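Local structure of aminoglycoside acetyltransferase meta-AAC0020 (Uncultured bacterium, 5F47) at residues B[22-27]-B[46-51]; B[58-63]-B[112-117]; B[77-82]-B[119-124]; B[97-102]-B[131-136]; B[137-140]-B[145-148]. The protein probably transfers an acetyl group from acetyl-coenzyme A to an amino group of aminoglycoside antibiotics, which would confer resistance. All blocks are in the same frame, centred on the assembly; numbering follows the deposited sequence.

All five contacts belong to one GNAT-type chain built round a mixed five-stranded sheet, within a two-chain assembly. Along the chain contact 1 closes before contact 2 opens; contacts 2, 3 and 4 interleave, and contact 5 comes last. Contact 1 packs the two N-terminal helices and touches contact 2 through strand 57-64, their centres about 17 Å apart. Contact 2 sets helix 103-117 on that strand, and contact 3, about 16 Å away between centres, follows where the chain passes from this helix to strand 122-128. Contacts 4 and 5, about 13 Å apart between centres, share helix 132-138. Contacts 1, 2, 3 and 5 also touch the second subunit, so four of five adjoin the dimer interface.

Contact 1: residues B[22-27]-B[46-51]; sequences PKFIQL and EHLQKL
The ring of Phe24 meets helix 46-51 with its edge: Leu48 O and the methyl Leu51 CD2 both lie near the ring plane at its rim. Phe24 CE2 is 3.7 Å from Leu48 O, and Phe24 CZ is 3.9 Å from Leu51 CD2. With CG anti to the backbone N (chi1 -170°), the ring is carried off helix 22-27 toward the other helix. This is helix-helix packing in the N-terminal part of the GNAT fold; the short axes approach to 10.7 Å, and their directions differ by 105°. Such a steep crossing confines the interface to a few residues, and 172 Å² is buried in all. Beside the ring, Ile25 and Leu48 cross at about a right angle, Ile25 CG1 standing 4.1 Å from Leu48 CD1. No hydrogen bond joins the segments. Phe24 also packs on Val59 of strand 57-64, while Leu48 and Leu51 touch Tyr80 and Gln79 of the second subunit.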
# COMPACT_ATOMS: atom_id res chain seq x y z
N PRO B 22 9.86 -17.26 -14.05
CA PRO B 22 9.89 -18.54 -13.33
C PRO B 22 10.20 -18.41 -11.84
O PRO B 22 9.56 -19.10 -11.04
CB PRO B 22 11.02 -19.32 -14.04
CG PRO B 22 11.01 -18.78 -15.41
CD PRO B 22 10.75 -17.31 -15.23
N LYS B 23 11.14 -17.54 -11.47
CA LYS B 23 11.44 -17.34 -10.06
C LYS B 23 10.28 -16.65 -9.35
O LYS B 23 10.02 -16.91 -8.18
CB LYS B 23 12.74 -16.55 -9.88
CG LYS B 23 13.98 -17.38 -10.17
CD LYS B 23 15.24 -16.52 -10.13
CE LYS B 23 16.48 -17.33 -10.48
NZ LYS B 23 17.67 -16.45 -10.67
N PHE B 24 9.59 -15.76 -10.06
CA PHE B 24 8.43 -15.07 -9.49
C PHE B 24 7.34 -16.10 -9.15
O PHE B 24 6.77 -16.07 -8.05
CB PHE B 24 7.91 -14.03 -10.49
CG PHE B 24 6.86 -13.08 -9.95
CD1 PHE B 24 6.72 -12.80 -8.59
CD2 PHE B 24 6.01 -12.44 -10.85
CE1 PHE B 24 5.73 -11.91 -8.15
CE2 PHE B 24 5.05 -11.55 -10.42
CZ PHE B 24 4.89 -11.29 -9.08
N ILE B 25 7.10 -17.03 -10.07
CA ILE B 25 6.11 -18.09 -9.84
C ILE B 25 6.54 -18.98 -8.68
O ILE B 25 5.72 -19.34 -7.84
CB ILE B 25 5.89 -18.91 -11.12
CG1 ILE B 25 5.14 -18.03 -12.13
CG2 ILE B 25 5.08 -20.19 -10.85
CD1 ILE B 25 4.98 -18.66 -13.50
N GLN B 26 7.83 -19.32 -8.61
CA GLN B 26 8.33 -20.07 -7.45
C GLN B 26 8.06 -19.34 -6.15
O GLN B 26 7.65 -19.95 -5.15
CB GLN B 26 9.83 -20.34 -7.57
CG GLN B 26 10.24 -21.42 -8.54
CD GLN B 26 11.75 -21.58 -8.57
OE1 GLN B 26 12.37 -21.92 -7.56
NE2 GLN B 26 12.35 -21.29 -9.72
N LEU B 27 8.28 -18.02 -6.13
CA LEU B 27 8.02 -17.25 -4.93
C LEU B 27 6.53 -17.26 -4.58
O LEU B 27 6.17 -17.41 -3.41
CB LEU B 27 8.50 -15.80 -5.09
CG LEU B 27 8.29 -14.95 -3.83
CD1 LEU B 27 9.04 -15.53 -2.62
CD2 LEU B 27 8.68 -13.50 -4.07
N GLU B 46 0.52 -14.36 -18.46
CA GLU B 46 0.42 -13.06 -19.12
C GLU B 46 0.24 -11.96 -18.08
O GLU B 46 0.90 -10.92 -18.12
CB GLU B 46 -0.73 -13.05 -20.11
CG GLU B 46 -1.01 -11.69 -20.74
CD GLU B 46 -2.18 -11.74 -21.71
OE1 GLU B 46 -2.56 -12.86 -22.12
OE2 GLU B 46 -2.71 -10.66 -22.05
N HIS B 47 -0.65 -12.19 -17.12
CA HIS B 47 -0.88 -11.23 -16.06
C HIS B 47 0.35 -11.06 -15.18
O HIS B 47 0.77 -9.93 -14.85
CB HIS B 47 -2.09 -11.65 -15.20
CG HIS B 47 -2.26 -10.79 -13.99
ND1 HIS B 47 -2.75 -9.50 -14.07
CD2 HIS B 47 -1.97 -11.00 -12.69
CE1 HIS B 47 -2.77 -8.97 -12.86
NE2 HIS B 47 -2.27 -9.85 -12.00
N LEU B 48 0.94 -12.18 -14.77
CA LEU B 48 2.08 -12.12 -13.88
C LEU B 48 3.28 -11.46 -14.56
O LEU B 48 4.03 -10.72 -13.91
CB LEU B 48 2.45 -13.52 -13.38
CG LEU B 48 1.41 -14.19 -12.47
CD1 LEU B 48 1.87 -15.59 -12.10
CD2 LEU B 48 1.17 -13.34 -11.22
N GLN B 49 3.45 -11.69 -15.85
CA GLN B 49 4.54 -11.05 -16.58
C GLN B 49 4.33 -9.54 -16.63
O GLN B 49 5.27 -8.77 -16.45
CB GLN B 49 4.68 -11.60 -17.99
CG GLN B 49 5.87 -11.02 -18.77
CD GLN B 49 7.20 -11.42 -18.17
OE1 GLN B 49 7.52 -12.60 -18.09
NE2 GLN B 49 7.98 -10.43 -17.73
N LYS B 50 3.10 -9.12 -16.88
CA LYS B 50 2.76 -7.70 -16.92
C LYS B 50 3.10 -7.02 -15.59
O LYS B 50 3.66 -5.92 -15.56
CB LYS B 50 1.28 -7.52 -17.25
CG LYS B 50 0.86 -6.09 -17.57
CD LYS B 50 -0.58 -6.04 -18.08
CE LYS B 50 -1.09 -4.61 -18.22
NZ LYS B 50 -2.47 -4.55 -18.80
N LEU B 51 2.75 -7.67 -14.49
CA LEU B 51 3.10 -7.15 -13.17
C LEU B 51 4.62 -7.06 -12.96
O LEU B 51 5.13 -6.03 -12.52
CB LEU B 51 2.44 -8.00 -12.09
CG LEU B 51 2.80 -7.71 -10.63
CD1 LEU B 51 2.50 -6.26 -10.31
CD2 LEU B 51 2.03 -8.65 -9.71

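Contact 2: residues B[58-63]-B[112-117]; sequences YVFVAL and NQFYTE
An aromatic cluster of Tyr58, Phe60 and Phe114 joins strand 57-64 to helix 103-117, which packs against the sheet of the GNAT fold. Phe114 is the shared ring; its edge forms a T-shaped pair with the face of Tyr58, with ring centroids 4.8 Å apart and planes at 65°. Phe114 CE2 stands 3.7 Å above the Tyr58 plane, over the ring centre, and Phe114 CZ lies 3.6 Å from Tyr58 CE1. Phe114 in turn offers its face to the edge of Phe60. This second pair is an offset edge-to-face one, centroids 5.5 Å apart, and Phe60 CZ comes within 3.6 Å of Phe114 CD2. The shared ring reaches both partners because its CG is anti to the backbone N (chi1 176°), which sends it from the helix toward the strand. Tyr115, one residue on, brings its hydroxyl obliquely to the Tyr58 ring, Tyr115 OH being 3.3 Å from Tyr58 CD2. That hydroxyl is hydrogen-bonded to Ser74 OG on strand 67-77, and Ser74 OG also bonds Tyr58 O, so one serine links the two tyrosine residues. Across the segments there is no hydrogen bond; cohesion comes from C-H edges directed at ring faces, a geometry consistent with favourable quadrupole electrostatics as well as dispersion.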
# COMPACT_ATOMS: atom_id res chain seq x y z
N TYR B 58 8.78 -4.25 -7.33
CA TYR B 58 10.08 -4.91 -7.22
C TYR B 58 10.01 -6.11 -6.28
O TYR B 58 9.50 -6.02 -5.17
CB TYR B 58 11.15 -3.94 -6.72
CG TYR B 58 11.53 -2.87 -7.71
CD1 TYR B 58 12.42 -3.15 -8.74
CD2 TYR B 58 11.03 -1.59 -7.60
CE1 TYR B 58 12.79 -2.17 -9.64
CE2 TYR B 58 11.40 -0.61 -8.49
CZ TYR B 58 12.28 -0.91 -9.51
OH TYR B 58 12.66 0.07 -10.41
N VAL B 59 10.61 -7.21 -6.74
CA VAL B 59 10.61 -8.47 -6.03
C VAL B 59 12.04 -8.84 -5.66
O VAL B 59 12.94 -8.78 -6.50
CB VAL B 59 10.01 -9.60 -6.89
CG1 VAL B 59 9.94 -10.90 -6.10
CG2 VAL B 59 8.62 -9.23 -7.39
N PHE B 60 12.26 -9.19 -4.40
CA PHE B 60 13.58 -9.66 -3.98
C PHE B 60 13.47 -11.10 -3.55
O PHE B 60 12.53 -11.45 -2.83
CB PHE B 60 14.13 -8.80 -2.84
CG PHE B 60 14.41 -7.38 -3.24
CD1 PHE B 60 13.38 -6.46 -3.34
CD2 PHE B 60 15.70 -6.97 -3.53
CE1 PHE B 60 13.63 -5.15 -3.71
CE2 PHE B 60 15.95 -5.65 -3.90
CZ PHE B 60 14.90 -4.76 -4.00
N VAL B 61 14.40 -11.94 -3.97
CA VAL B 61 14.37 -13.35 -3.59
C VAL B 61 15.66 -13.84 -2.96
O VAL B 61 16.74 -13.27 -3.14
CB VAL B 61 14.04 -14.25 -4.80
CG1 VAL B 61 12.68 -13.86 -5.39
CG2 VAL B 61 15.13 -14.19 -5.87
N ALA B 62 15.52 -14.91 -2.19
CA ALA B 62 16.67 -15.60 -1.61
C ALA B 62 16.79 -16.95 -2.27
O ALA B 62 15.81 -17.68 -2.41
CB ALA B 62 16.51 -15.74 -0.12
N LEU B 63 18.02 -17.30 -2.67
CA LEU B 63 18.25 -18.52 -3.43
C LEU B 63 19.30 -19.38 -2.77
O LEU B 63 20.33 -18.87 -2.33
CB LEU B 63 18.71 -18.17 -4.84
CG LEU B 63 17.69 -17.55 -5.78
CD1 LEU B 63 18.36 -16.49 -6.63
CD2 LEU B 63 17.10 -18.63 -6.66
N ASN B 112 15.94 -2.44 1.64
CA ASN B 112 16.12 -1.07 2.11
C ASN B 112 17.34 -0.40 1.49
O ASN B 112 17.33 0.80 1.24
CB ASN B 112 16.18 -1.02 3.63
CG ASN B 112 14.85 -1.37 4.25
OD1 ASN B 112 13.84 -1.45 3.55
ND2 ASN B 112 14.83 -1.56 5.57
N GLN B 113 18.41 -1.17 1.25
CA GLN B 113 19.57 -0.64 0.56
C GLN B 113 19.20 -0.19 -0.86
O GLN B 113 19.63 0.87 -1.32
CB GLN B 113 20.67 -1.70 0.50
CG GLN B 113 21.92 -1.28 -0.27
CD GLN B 113 22.66 -0.13 0.38
OE1 GLN B 113 22.64 0.04 1.61
NE2 GLN B 113 23.33 0.68 -0.43
N PHE B 114 18.42 -1.01 -1.56
CA PHE B 114 17.97 -0.67 -2.91
C PHE B 114 17.19 0.66 -2.96
O PHE B 114 17.47 1.53 -3.78
CB PHE B 114 17.12 -1.81 -3.46
CG PHE B 114 16.52 -1.54 -4.81
CD1 PHE B 114 17.31 -1.56 -5.95
CD2 PHE B 114 15.15 -1.33 -4.95
CE1 PHE B 114 16.75 -1.33 -7.21
CE2 PHE B 114 14.59 -1.11 -6.20
CZ PHE B 114 15.38 -1.11 -7.31
N TYR B 115 16.24 0.81 -2.05
CA TYR B 115 15.39 1.99 -2.07
C TYR B 115 16.14 3.20 -1.53
O TYR B 115 15.85 4.34 -1.91
CB TYR B 115 14.10 1.72 -1.31
CG TYR B 115 13.13 0.87 -2.11
CD1 TYR B 115 12.66 1.31 -3.34
CD2 TYR B 115 12.70 -0.35 -1.63
CE1 TYR B 115 11.76 0.54 -4.08
CE2 TYR B 115 11.79 -1.13 -2.36
CZ TYR B 115 11.33 -0.67 -3.57
OH TYR B 115 10.44 -1.42 -4.31
N THR B 116 17.13 2.96 -0.67
CA THR B 116 18.00 4.06 -0.22
C THR B 116 18.80 4.64 -1.39
O THR B 116 18.91 5.87 -1.54
CB THR B 116 18.99 3.59 0.88
OG1 THR B 116 18.25 3.16 2.03
CG2 THR B 116 19.93 4.72 1.29
N GLU B 117 19.36 3.76 -2.20
CA GLU B 117 20.14 4.18 -3.36
C GLU B 117 19.28 4.98 -4.34
O GLU B 117 19.76 5.91 -4.99
CB GLU B 117 20.75 2.97 -4.06
CG GLU B 117 21.85 2.28 -3.26
CD GLU B 117 22.17 0.87 -3.75
OE1 GLU B 117 21.36 0.29 -4.52
OE2 GLU B 117 23.23 0.33 -3.35

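Contact 3: residues B[77-82]-B[119-124]; sequences LEQYYS and GFEEVF
Glu121 bonds across to Gln79, in the loop after strand 67-77, two positions beyond Gly119, which ends helix 103-117 in a Schellman motif. The Glu121 chain is extended, with CG anti to the backbone N (chi1 -176°), and carries the carboxylate to Gln79. Gln79 NE2 donates to Glu121 OE2 at 2.9 Å, nearly straight at 176°, with the acceptor in the amide plane. A water closes a small ring by donating to Gln79 OE1 at 2.7 Å and to Glu121 OE2 at 2.8 Å. Both ends of the amide are thus engaged, which fixes its rotation; Gln79 NE2 also bonds Lys84 O. Farther on, Phe124 offers its edge to Leu77, Phe124 CZ lying 3.8 Å from Leu77 CD1. Phe124 stacks on Tyr88, and with Val123 it pairs in an antiparallel ladder with a strand of the second subunit. The contact thus joins the end of strand 67-77 and the loop after it to the edge strand 122-128 of a GNAT sheet that continues across the dimer.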
# COMPACT_ATOMS: atom_id res chain seq x y z
N LEU B 77 5.17 3.70 -4.03
CA LEU B 77 4.09 4.68 -3.92
C LEU B 77 4.65 6.09 -4.03
O LEU B 77 5.23 6.62 -3.07
CB LEU B 77 3.35 4.50 -2.60
CG LEU B 77 2.83 3.09 -2.25
CD1 LEU B 77 2.15 3.11 -0.89
CD2 LEU B 77 1.89 2.53 -3.33
N GLU B 78 4.49 6.71 -5.20
CA GLU B 78 4.85 8.11 -5.36
C GLU B 78 3.98 8.96 -4.46
O GLU B 78 2.77 8.74 -4.40
CB GLU B 78 4.71 8.53 -6.82
CG GLU B 78 5.64 7.81 -7.77
CD GLU B 78 7.08 8.29 -7.69
OE1 GLU B 78 7.97 7.55 -8.16
OE2 GLU B 78 7.33 9.42 -7.20
N GLN B 79 4.59 9.92 -3.77
CA GLN B 79 3.89 10.75 -2.79
C GLN B 79 3.45 12.11 -3.29
O GLN B 79 4.05 12.67 -4.21
CB GLN B 79 4.76 11.00 -1.56
CG GLN B 79 5.17 9.75 -0.80
CD GLN B 79 5.78 10.13 0.52
OE1 GLN B 79 5.07 10.37 1.50
NE2 GLN B 79 7.12 10.22 0.56
N TYR B 80 2.43 12.66 -2.65
CA TYR B 80 2.08 14.06 -2.84
C TYR B 80 2.58 14.93 -1.68
O TYR B 80 2.46 16.14 -1.74
CB TYR B 80 0.55 14.23 -3.03
CG TYR B 80 -0.28 13.38 -2.10
CD1 TYR B 80 -0.64 13.83 -0.84
CD2 TYR B 80 -0.68 12.10 -2.50
CE1 TYR B 80 -1.39 13.03 0.01
CE2 TYR B 80 -1.41 11.29 -1.65
CZ TYR B 80 -1.77 11.77 -0.41
OH TYR B 80 -2.51 10.96 0.43
N TYR B 81 3.14 14.32 -0.63
CA TYR B 81 3.74 15.09 0.46
C TYR B 81 5.23 15.37 0.25
O TYR B 81 5.81 16.21 0.95
CB TYR B 81 3.56 14.35 1.79
CG TYR B 81 2.13 14.22 2.29
CD1 TYR B 81 1.28 15.31 2.31
CD2 TYR B 81 1.66 12.99 2.71
CE1 TYR B 81 -0.03 15.18 2.77
CE2 TYR B 81 0.35 12.85 3.18
CZ TYR B 81 -0.47 13.94 3.21
OH TYR B 81 -1.78 13.82 3.66
N SER B 82 5.86 14.65 -0.68
CA SER B 82 7.29 14.76 -0.94
C SER B 82 7.58 14.27 -2.35
O SER B 82 6.83 13.44 -2.87
CB SER B 82 8.07 13.91 0.07
OG SER B 82 9.44 13.79 -0.30
N GLY B 119 16.92 6.90 -3.43
CA GLY B 119 16.54 8.14 -2.79
C GLY B 119 15.11 8.19 -2.31
O GLY B 119 14.48 9.26 -2.28
N PHE B 120 14.57 7.04 -1.92
CA PHE B 120 13.24 6.99 -1.32
C PHE B 120 13.26 7.56 0.10
O PHE B 120 14.31 7.59 0.76
CB PHE B 120 12.72 5.55 -1.27
CG PHE B 120 12.12 5.06 -2.56
CD1 PHE B 120 12.70 5.36 -3.78
CD2 PHE B 120 10.98 4.28 -2.54
CE1 PHE B 120 12.14 4.88 -4.98
CE2 PHE B 120 10.42 3.80 -3.72
CZ PHE B 120 11.00 4.11 -4.94
N GLU B 121 12.09 7.98 0.59
CA GLU B 121 11.99 8.53 1.93
C GLU B 121 11.97 7.42 2.98
O GLU B 121 12.58 7.55 4.04
CB GLU B 121 10.73 9.41 2.10
CG GLU B 121 10.69 10.07 3.50
CD GLU B 121 9.40 10.84 3.82
OE1 GLU B 121 9.22 11.24 4.98
OE2 GLU B 121 8.57 11.06 2.93
N GLU B 122 11.27 6.34 2.67
CA GLU B 122 10.85 5.41 3.70
C GLU B 122 10.38 4.12 3.07
O GLU B 122 9.81 4.13 1.99
CB GLU B 122 9.71 6.04 4.49
CG GLU B 122 9.15 5.21 5.62
CD GLU B 122 7.89 5.85 6.16
OE1 GLU B 122 6.80 5.28 5.96
OE2 GLU B 122 7.99 6.94 6.76
N VAL B 123 10.64 3.02 3.76
CA VAL B 123 10.08 1.72 3.41
C VAL B 123 9.16 1.35 4.55
O VAL B 123 9.52 1.54 5.70
CB VAL B 123 11.18 0.66 3.24
CG1 VAL B 123 10.60 -0.71 2.98
CG2 VAL B 123 12.15 1.04 2.12
N PHE B 124 7.96 0.84 4.27
CA PHE B 124 7.12 0.35 5.36
C PHE B 124 6.52 -1.03 5.08
O PHE B 124 6.48 -1.49 3.94
CB PHE B 124 6.01 1.37 5.72
CG PHE B 124 4.99 1.62 4.62
CD1 PHE B 124 5.25 2.50 3.59
CD2 PHE B 124 3.76 0.98 4.66
CE1 PHE B 124 4.29 2.74 2.59
CE2 PHE B 124 2.80 1.24 3.69
CZ PHE B 124 3.07 2.11 2.66
O HOH W 1 6.04 12.04 3.41

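Contact 4: residues B[97-102]-B[131-136]; sequences NWQRQG and DDYALD
The backbone N of Ala134 donates to Asp131 OD1 at 3.1 Å, the N-cap bond that opens helix 132-138, and from this first turn Tyr133 reaches over to Gln99 and Arg100. The capping N-H meets the carboxylate from above its plane. Tyr133 has CG anti to the backbone N (chi1 172°), which projects its ring off the helix toward loop 97-102. The end of the ring lies against the side chain of Gln99: Tyr133 OH is 3.5 Å from Gln99 CD and 3.6 Å from Gln99 CB. The amide and the ring are almost parallel, 14° apart, yet no hydrogen bond forms between them; Gln99 NE2 is bonded instead to Val94 O, at the end of strand 86-94, which holds the amide in position. Arg100 comes to the rim of the same ring. Its NH2 lies near the ring plane, 3.7 Å from Tyr133 CD1, and the guanidinium turns a face to that edge, the planes being 76° apart. This side chain is poorly ordered, so its placement is less certain than that of Gln99. The interface is small, 152 Å², and lies at the surface. Gln99 to Gly102, the N-cap of helix 103-117, begin a sequence that fits the Q/R-x-x-G-x-G/A motif of GNAT enzymes, which in relatives binds the pyrophosphate of acetyl-coenzyme A.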
# COMPACT_ATOMS: atom_id res chain seq x y z
N ASN B 97 11.60 -24.65 6.12
CA ASN B 97 12.81 -25.43 6.35
C ASN B 97 14.05 -24.58 6.57
O ASN B 97 15.06 -25.08 7.08
CB ASN B 97 13.05 -26.38 5.17
CG ASN B 97 12.08 -27.53 5.14
OD1 ASN B 97 11.57 -27.96 6.18
ND2 ASN B 97 11.82 -28.05 3.95
N TRP B 98 13.98 -23.31 6.19
CA TRP B 98 15.15 -22.45 6.25
C TRP B 98 14.95 -21.19 7.09
O TRP B 98 15.70 -20.22 6.96
CB TRP B 98 15.60 -22.05 4.84
CG TRP B 98 15.88 -23.21 3.92
CD1 TRP B 98 15.04 -23.73 2.98
CD2 TRP B 98 17.09 -23.98 3.85
NE1 TRP B 98 15.64 -24.78 2.33
CE2 TRP B 98 16.90 -24.95 2.84
CE3 TRP B 98 18.30 -23.94 4.53
CZ2 TRP B 98 17.89 -25.88 2.51
CZ3 TRP B 98 19.28 -24.86 4.20
CH2 TRP B 98 19.06 -25.82 3.20
N GLN B 99 13.95 -21.19 7.97
CA GLN B 99 13.63 -20.02 8.77
C GLN B 99 14.61 -19.88 9.93
O GLN B 99 15.30 -20.84 10.27
CB GLN B 99 12.20 -20.09 9.30
CG GLN B 99 11.14 -19.89 8.21
CD GLN B 99 9.72 -19.92 8.75
OE1 GLN B 99 9.47 -20.48 9.83
NE2 GLN B 99 8.79 -19.33 8.01
N ARG B 100 14.67 -18.69 10.51
CA ARG B 100 15.57 -18.39 11.62
C ARG B 100 17.03 -18.70 11.30
O ARG B 100 17.76 -19.20 12.14
CB ARG B 100 15.14 -19.14 12.89
CG ARG B 100 13.63 -19.25 13.08
CD ARG B 100 13.27 -20.30 14.13
NE ARG B 100 11.87 -20.20 14.53
CZ ARG B 100 11.41 -19.35 15.45
NH1 ARG B 100 12.25 -18.51 16.05
NH2 ARG B 100 10.12 -19.33 15.75
N GLN B 101 17.43 -18.39 10.07
CA GLN B 101 18.81 -18.56 9.62
C GLN B 101 19.29 -17.32 8.87
O GLN B 101 20.18 -17.40 8.02
CB GLN B 101 18.95 -19.80 8.73
CG GLN B 101 18.58 -21.10 9.43
CD GLN B 101 19.01 -22.33 8.66
OE1 GLN B 101 20.19 -22.51 8.35
NE2 GLN B 101 18.05 -23.19 8.34
N GLY B 102 18.68 -16.18 9.19
CA GLY B 102 19.08 -14.88 8.66
C GLY B 102 18.58 -14.50 7.28
O GLY B 102 18.91 -13.43 6.76
N ASP B 131 0.06 -12.44 14.43
CA ASP B 131 1.17 -13.17 13.83
C ASP B 131 2.44 -12.97 14.63
O ASP B 131 3.31 -12.16 14.27
CB ASP B 131 1.37 -12.71 12.39
CG ASP B 131 2.29 -13.63 11.60
OD1 ASP B 131 3.08 -14.39 12.21
OD2 ASP B 131 2.24 -13.55 10.36
N ASP B 132 2.56 -13.72 15.72
CA ASP B 132 3.66 -13.55 16.65
C ASP B 132 5.01 -13.75 15.99
O ASP B 132 5.96 -13.01 16.26
CB ASP B 132 3.49 -14.52 17.82
CG ASP B 132 2.18 -14.32 18.56
OD1 ASP B 132 1.84 -13.15 18.85
OD2 ASP B 132 1.48 -15.32 18.81
N TYR B 133 5.11 -14.74 15.10
CA TYR B 133 6.37 -15.01 14.42
C TYR B 133 6.82 -13.80 13.61
O TYR B 133 7.98 -13.41 13.67
CB TYR B 133 6.26 -16.25 13.52
CG TYR B 133 7.49 -16.44 12.64
CD1 TYR B 133 8.60 -17.15 13.11
CD2 TYR B 133 7.55 -15.91 11.36
CE1 TYR B 133 9.73 -17.31 12.32
CE2 TYR B 133 8.68 -16.07 10.57
CZ TYR B 133 9.76 -16.77 11.05
OH TYR B 133 10.86 -16.93 10.24
N ALA B 134 5.90 -13.23 12.85
CA ALA B 134 6.25 -12.11 11.98
C ALA B 134 6.62 -10.88 12.79
O ALA B 134 7.55 -10.14 12.43
CB ALA B 134 5.11 -11.81 11.03
N LEU B 135 5.91 -10.66 13.89
CA LEU B 135 6.18 -9.50 14.72
C LEU B 135 7.58 -9.58 15.33
O LEU B 135 8.32 -8.60 15.33
CB LEU B 135 5.14 -9.37 15.84
CG LEU B 135 3.72 -9.06 15.37
CD1 LEU B 135 2.76 -9.09 16.54
CD2 LEU B 135 3.67 -7.71 14.69
N ASP B 136 7.94 -10.75 15.84
CA ASP B 136 9.27 -10.88 16.42
C ASP B 136 10.31 -10.68 15.34
O ASP B 136 11.36 -10.09 15.59
CB ASP B 136 9.44 -12.22 17.13
CG ASP B 136 10.38 -12.12 18.32
OD1 ASP B 136 10.17 -11.22 19.17
OD2 ASP B 136 11.32 -12.93 18.41

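Contact 5: residues B[137-140]-B[145-148]; sequences FYRS and AEEQ
Arg139 and Glu146 form a side-on, two-pronged salt bridge. Arg139 NE donates to Glu146 OE2 at 3.0 Å, and Arg139 NH2 donates to Glu146 OE1 at 2.9 Å. The guanidinium and carboxylate planes differ by just 3°, and both oxygens are met on their syn sides. Each nitrogen nevertheless lies somewhat out of the carboxylate plane, so the two groups are parallel but stepped, consistent with N-H bonds that are bent rather than straight. A water extends this first shell: it accepts from Arg139 NH2 at 3.0 Å and from Gln148 NE2 at 3.0 Å, linking the guanidinium edge to the next same-side residue of the strand. Glu146 reaches the arginine with an extended chain whose CG sits between the backbone N and carbonyl carbon (chi1 65°). Behind Arg139 the backbone turns with Ser140 N donating to Phe137 O at 2.9 Å. The bridge spans the short connection from helix 132-138 to strand 145-155. Phe137 packs on helix 103-117 and Tyr138 on strand 122-128, whereas residues 145-148 pair antiparallel with a strand of the second subunit.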
# COMPACT_ATOMS: atom_id res chain seq x y z
N PHE B 137 10.02 -11.14 14.12
CA PHE B 137 10.94 -10.95 13.01
C PHE B 137 11.15 -9.47 12.69
O PHE B 137 12.31 -9.00 12.64
CB PHE B 137 10.47 -11.67 11.74
CG PHE B 137 11.27 -11.26 10.53
CD1 PHE B 137 12.57 -11.75 10.35
CD2 PHE B 137 10.78 -10.31 9.65
CE1 PHE B 137 13.33 -11.33 9.28
CE2 PHE B 137 11.54 -9.89 8.58
CZ PHE B 137 12.81 -10.39 8.39
N TYR B 138 10.07 -8.73 12.47
CA TYR B 138 10.26 -7.34 12.06
C TYR B 138 10.92 -6.52 13.17
O TYR B 138 11.73 -5.63 12.90
CB TYR B 138 8.93 -6.70 11.63
CG TYR B 138 8.48 -7.21 10.28
CD1 TYR B 138 9.23 -6.95 9.13
CD2 TYR B 138 7.32 -7.95 10.15
CE1 TYR B 138 8.84 -7.42 7.90
CE2 TYR B 138 6.93 -8.44 8.90
CZ TYR B 138 7.70 -8.17 7.79
OH TYR B 138 7.31 -8.63 6.54
N ARG B 139 10.65 -6.87 14.42
CA ARG B 139 11.24 -6.14 15.53
C ARG B 139 12.73 -6.41 15.65
O ARG B 139 13.42 -5.71 16.40
CB ARG B 139 10.51 -6.48 16.82
CG ARG B 139 9.14 -5.85 16.85
CD ARG B 139 8.22 -6.48 17.89
NE ARG B 139 6.94 -5.76 17.93
CZ ARG B 139 5.81 -6.24 18.43
NH1 ARG B 139 5.76 -7.47 18.92
NH2 ARG B 139 4.71 -5.48 18.43
N SER B 140 13.23 -7.38 14.90
CA SER B 140 14.66 -7.72 14.90
C SER B 140 15.42 -7.09 13.73
O SER B 140 16.61 -7.37 13.53
CB SER B 140 14.85 -9.24 14.87
OG SER B 140 14.66 -9.77 13.56
N ALA B 145 10.43 2.77 13.72
CA ALA B 145 9.33 2.79 14.66
C ALA B 145 8.30 1.72 14.31
O ALA B 145 8.33 1.13 13.22
CB ALA B 145 8.67 4.16 14.69
N GLU B 146 7.41 1.48 15.27
CA GLU B 146 6.24 0.65 15.06
C GLU B 146 5.01 1.37 15.59
O GLU B 146 5.08 2.11 16.58
CB GLU B 146 6.40 -0.73 15.72
CG GLU B 146 6.50 -0.76 17.22
CD GLU B 146 6.50 -2.20 17.75
OE1 GLU B 146 5.45 -2.66 18.27
OE2 GLU B 146 7.56 -2.85 17.65
N GLU B 147 3.90 1.17 14.89
CA GLU B 147 2.62 1.80 15.21
C GLU B 147 1.52 0.75 15.29
O GLU B 147 1.43 -0.13 14.43
CB GLU B 147 2.26 2.86 14.16
CG GLU B 147 3.31 3.97 14.07
CD GLU B 147 3.01 5.05 13.05
OE1 GLU B 147 2.15 4.83 12.16
OE2 GLU B 147 3.63 6.14 13.14
N GLN B 148 0.68 0.85 16.31
CA GLN B 148 -0.48 -0.03 16.43
C GLN B 148 -1.62 0.51 15.60
O GLN B 148 -2.09 1.62 15.84
CB GLN B 148 -0.93 -0.13 17.88
CG GLN B 148 0.06 -0.83 18.77
CD GLN B 148 0.10 -2.33 18.50
OE1 GLN B 148 -0.94 -2.98 18.31
NE2 GLN B 148 1.30 -2.89 18.49
O HOH W 2 1.88 -5.74 19.39